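Local coordinates for protein transcriptional regulator, GntR family (Thermotoga maritima, PDB 3SXM) that probably represses transcription as a DNA-binding regulator, the portion here being its metal-binding FCD domain, captured without the metal, at residues M17-C22 with S77-I82. The protein carries 3 engineered substitutions. Residues are numbered along the deposited sequence; the frame is centred on the assembly and turned at random.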
ATOM      1  N   MET A  17      -2.657   3.718   2.528  1.00 10.66           N
ATOM      2  CA  MET A  17      -2.216   2.671   1.577  1.00 10.93           C
ATOM      3  C   MET A  17      -2.021   1.325   2.271  1.00 13.74           C
ATOM      4  O   MET A  17      -2.559   0.294   1.786  1.00 14.89           O
ATOM      5  CB  MET A  17      -0.961   3.132   0.823  1.00 14.29           C
ATOM      6  CG  MET A  17      -0.376   2.068  -0.125  1.00 15.34           C
ATOM      7  SD  MET A  17       1.127   2.615  -0.897  1.00 15.06           S
ATOM      8  CE  MET A  17       2.234   2.599   0.499  1.00 12.55           C
ATOM      9  N   MET A  18      -1.196   1.287   3.302  1.00 11.18           N
ATOM     10  CA  MET A  18      -0.789   0.024   3.902  1.00 10.41           C
ATOM     11  C   MET A  18      -1.895  -0.535   4.800  1.00 13.24           C
ATOM     12  O   MET A  18      -2.226  -1.720   4.744  1.00 12.27           O
ATOM     13  CB  MET A  18       0.504   0.187   4.688  1.00 11.63           C
ATOM     14  CG  MET A  18       1.683   0.650   3.834  1.00 11.04           C
ATOM     15  SD  MET A  18       3.216   0.844   4.721  1.00 14.19           S
ATOM     16  CE  MET A  18       3.629  -0.792   4.973  1.00 14.82           C
ATOM     17  N   GLU A  19      -2.448   0.288   5.684  1.00 11.85           N
ATOM     18  CA  GLU A  19      -3.420  -0.216   6.683  1.00 11.74           C
ATOM     19  C   GLU A  19      -4.714  -0.662   6.032  1.00 11.49           C
ATOM     20  O   GLU A  19      -5.289  -1.680   6.412  1.00 12.78           O
ATOM     21  CB  GLU A  19      -3.631   0.827   7.789  1.00 12.39           C
ATOM     22  CG  GLU A  19      -2.400   1.189   8.555  1.00 12.72           C
ATOM     23  CD  GLU A  19      -2.720   2.111   9.705  1.00 14.86           C
ATOM     24  OE1 GLU A  19      -3.897   2.067  10.133  1.00 17.00           O
ATOM     25  OE2 GLU A  19      -1.830   2.828  10.208  1.00 14.64           O
ATOM     26  N   VAL A  20      -5.232   0.104   5.092  1.00 12.18           N
ATOM     27  CA  VAL A  20      -6.479  -0.242   4.420  1.00 12.24           C
ATOM     28  C   VAL A  20      -6.257  -1.497   3.587  1.00 12.52           C
ATOM     29  O   VAL A  20      -7.119  -2.375   3.558  1.00 13.94           O
ATOM     30  CB  VAL A  20      -7.032   0.904   3.577  1.00 13.31           C
ATOM     31  CG1 VAL A  20      -8.172   0.421   2.647  1.00 17.90           C
ATOM     32  CG2 VAL A  20      -7.484   2.072   4.487  1.00 16.43           C
ATOM     33  N   PHE A  21      -5.118  -1.606   2.883  1.00 11.00           N
ATOM     34  CA  PHE A  21      -4.854  -2.828   2.138  1.00 11.90           C
ATOM     35  C   PHE A  21      -4.939  -4.025   3.073  1.00 12.13           C
ATOM     36  O   PHE A  21      -5.508  -5.053   2.705  1.00 12.14           O
ATOM     37  CB  PHE A  21      -3.454  -2.793   1.479  1.00 14.04           C
ATOM     38  CG  PHE A  21      -3.133  -4.036   0.684  1.00 11.72           C
ATOM     39  CD1 PHE A  21      -3.527  -4.139  -0.628  1.00 14.15           C
ATOM     40  CD2 PHE A  21      -2.412  -5.089   1.227  1.00 14.80           C
ATOM     41  CE1 PHE A  21      -3.194  -5.236  -1.404  1.00 16.93           C
ATOM     42  CE2 PHE A  21      -2.162  -6.219   0.477  1.00 14.86           C
ATOM     43  CZ  PHE A  21      -2.535  -6.282  -0.819  1.00 13.54           C
ATOM     44  N   CYS A  22      -4.287  -3.960   4.222  1.00 12.98           N
ATOM     45  CA  CYS A  22      -4.262  -5.123   5.127  1.00 12.29           C
ATOM     46  C   CYS A  22      -5.637  -5.399   5.749  1.00 13.89           C
ATOM     47  O   CYS A  22      -6.075  -6.552   5.827  1.00 13.86           O
ATOM     48  CB  CYS A  22      -3.184  -4.968   6.185  1.00 12.83           C
ATOM     49  SG  CYS A  22      -1.519  -5.015   5.505  1.00 14.45           S
ATOM     50  N   SER A  77       7.794  -5.280   7.796  1.00 12.79           N
ATOM     51  CA  SER A  77       9.078  -4.628   7.955  1.00 11.95           C
ATOM     52  C   SER A  77       9.032  -3.199   7.428  1.00 13.37           C
ATOM     53  O   SER A  77       9.668  -2.305   8.033  1.00 15.47           O
ATOM     54  CB  SER A  77      10.193  -5.451   7.260  1.00 17.71           C
ATOM     55  OG  SER A  77      10.202  -5.309   5.871  1.00 27.05           O
ATOM     56  N   LEU A  78       8.273  -2.921   6.376  1.00 12.73           N
ATOM     57  CA  LEU A  78       8.181  -1.552   5.846  1.00 12.10           C
ATOM     58  C   LEU A  78       7.421  -0.693   6.829  1.00 12.02           C
ATOM     59  O   LEU A  78       7.790   0.472   7.059  1.00 12.24           O
ATOM     60  CB  LEU A  78       7.486  -1.550   4.466  1.00 12.43           C
ATOM     61  CG  LEU A  78       8.288  -2.232   3.355  1.00 12.16           C
ATOM     62  CD1 LEU A  78       7.422  -2.292   2.144  1.00 16.91           C
ATOM     63  CD2 LEU A  78       9.547  -1.471   3.035  1.00 17.40           C
ATOM     64  N   TYR A  79       6.409  -1.255   7.463  1.00 12.36           N
ATOM     65  CA  TYR A  79       5.610  -0.467   8.437  1.00 10.08           C
ATOM     66  C   TYR A  79       6.491  -0.182   9.651  1.00 12.24           C
ATOM     67  O   TYR A  79       6.473   0.954  10.217  1.00 13.52           O
ATOM     68  CB  TYR A  79       4.356  -1.203   8.849  1.00 10.91           C
ATOM     69  CG  TYR A  79       3.314  -0.343   9.527  1.00 12.15           C
ATOM     70  CD1 TYR A  79       2.483   0.467   8.797  1.00 10.18           C
ATOM     71  CD2 TYR A  79       3.167  -0.404  10.885  1.00 11.23           C
ATOM     72  CE1 TYR A  79       1.472   1.233   9.426  1.00 11.35           C
ATOM     73  CE2 TYR A  79       2.180   0.381  11.526  1.00 12.81           C
ATOM     74  CZ  TYR A  79       1.381   1.170  10.791  1.00 12.27           C
ATOM     75  OH  TYR A  79       0.422   1.925  11.451  1.00 13.18           O
ATOM     76  N   GLU A  80       7.289  -1.162  10.079  1.00 12.21           N
ATOM     77  CA  GLU A  80       8.217  -0.946  11.183  1.00 13.47           C
ATOM     78  C   GLU A  80       9.206   0.153  10.841  1.00 16.35           C
ATOM     79  O   GLU A  80       9.571   1.008  11.692  1.00 16.31           O
ATOM     80  CB  GLU A  80       8.941  -2.241  11.439  1.00 16.83           C
ATOM     81  CG  GLU A  80       8.187  -3.187  12.278  1.00 31.22           C
ATOM     82  CD  GLU A  80       8.517  -3.026  13.745  1.00 66.89           C
ATOM     83  OE1 GLU A  80       8.378  -1.901  14.249  1.00 30.32           O
ATOM     84  OE2 GLU A  80       8.940  -4.015  14.386  1.00 81.89           O
ATOM     85  N   LYS A  81       9.693   0.150   9.595  1.00 14.03           N
ATOM     86  CA  LYS A  81      10.647   1.165   9.174  1.00 12.40           C
ATOM     87  C   LYS A  81      10.113   2.585   9.271  1.00 14.44           C
ATOM     88  O   LYS A  81      10.896   3.497   9.636  1.00 16.22           O
ATOM     89  CB  LYS A  81      11.100   0.899   7.725  1.00 17.05           C
ATOM     90  CG  LYS A  81      12.090   1.913   7.167  1.00 24.13           C
ATOM     91  CD  LYS A  81      13.492   1.714   7.722  1.00 46.45           C
ATOM     92  CE  LYS A  81      14.495   2.689   7.087  1.00 59.09           C
ATOM     93  NZ  LYS A  81      15.041   2.151   5.806  1.00 50.47           N
ATOM     94  N   ILE A  82       8.833   2.746   8.969  1.00 14.78           N
ATOM     95  CA  ILE A  82       8.199   4.052   8.985  1.00 13.32           C
ATOM     96  C   ILE A  82       7.572   4.385  10.329  1.00 14.16           C
ATOM     97  O   ILE A  82       7.028   5.459  10.478  1.00 12.59           O
ATOM     98  CB  ILE A  82       7.225   4.289   7.865  1.00 13.42           C
ATOM     99  CG1 ILE A  82       5.999   3.382   7.966  1.00 13.81           C
ATOM    100  CG2 ILE A  82       7.961   4.177   6.521  1.00 15.40           C
ATOM    101  CD1 ILE A  82       4.870   3.713   6.957  1.00 15.54           C
TER
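In the all-helical FCD domain, helices 5-25 and 73-90 pack through Met18 and Glu19 on one and Leu78, Tyr79 and Ile82 on the other, beside the metal site. The segments run roughly antiparallel, 145° between their directions, with axes 11.6 Å apart, a wide spacing bridged by long side chains. Met18 spans the apolar half. Its chain runs straight out to the sulfur and bends at the last torsion, which turns CE onto the opposite helix, 3.8 Å from Tyr79 N and 4.0 Å from Leu78 CB. SD approaches the rim of the Tyr79 ring, nearly level with it, and also touches CD1 of Ile82 at 4.0 Å, Met18 and Ile82 running alongside one another with their ends pointing opposite ways.

Tyr79 makes the polar link. With CG swung anti to the backbone N (chi1 -164°), the ring reaches across to helix 5-25 and its OH donates a 2.7 Å hydrogen bond to Glu19 OE2. The hydroxyl arrives from above the carboxylate, 47° out of its plane, and the ring and carboxylate planes are steeply inclined to each other. Arg15 forms a salt bridge with the same OE2, while OE1 is hydrogen-bonded to ND1 of His63, a zinc ligand in another structure of this protein; this is consistent with a second-shell role for Glu19 at that site, which is empty of metal in this model. A phenylalanine in place of Tyr79 would probably leave OE2 with Arg15 but without its hydroxyl donor, so that the carboxylate would be held less firmly beside His63.

Helix 51-68 touches both Met18 and Tyr79 through Ile67, helix 115-135 meets Glu19 through Leu122, and the second subunit packs its Ile82 on Leu78 and its Leu78 on Ile82.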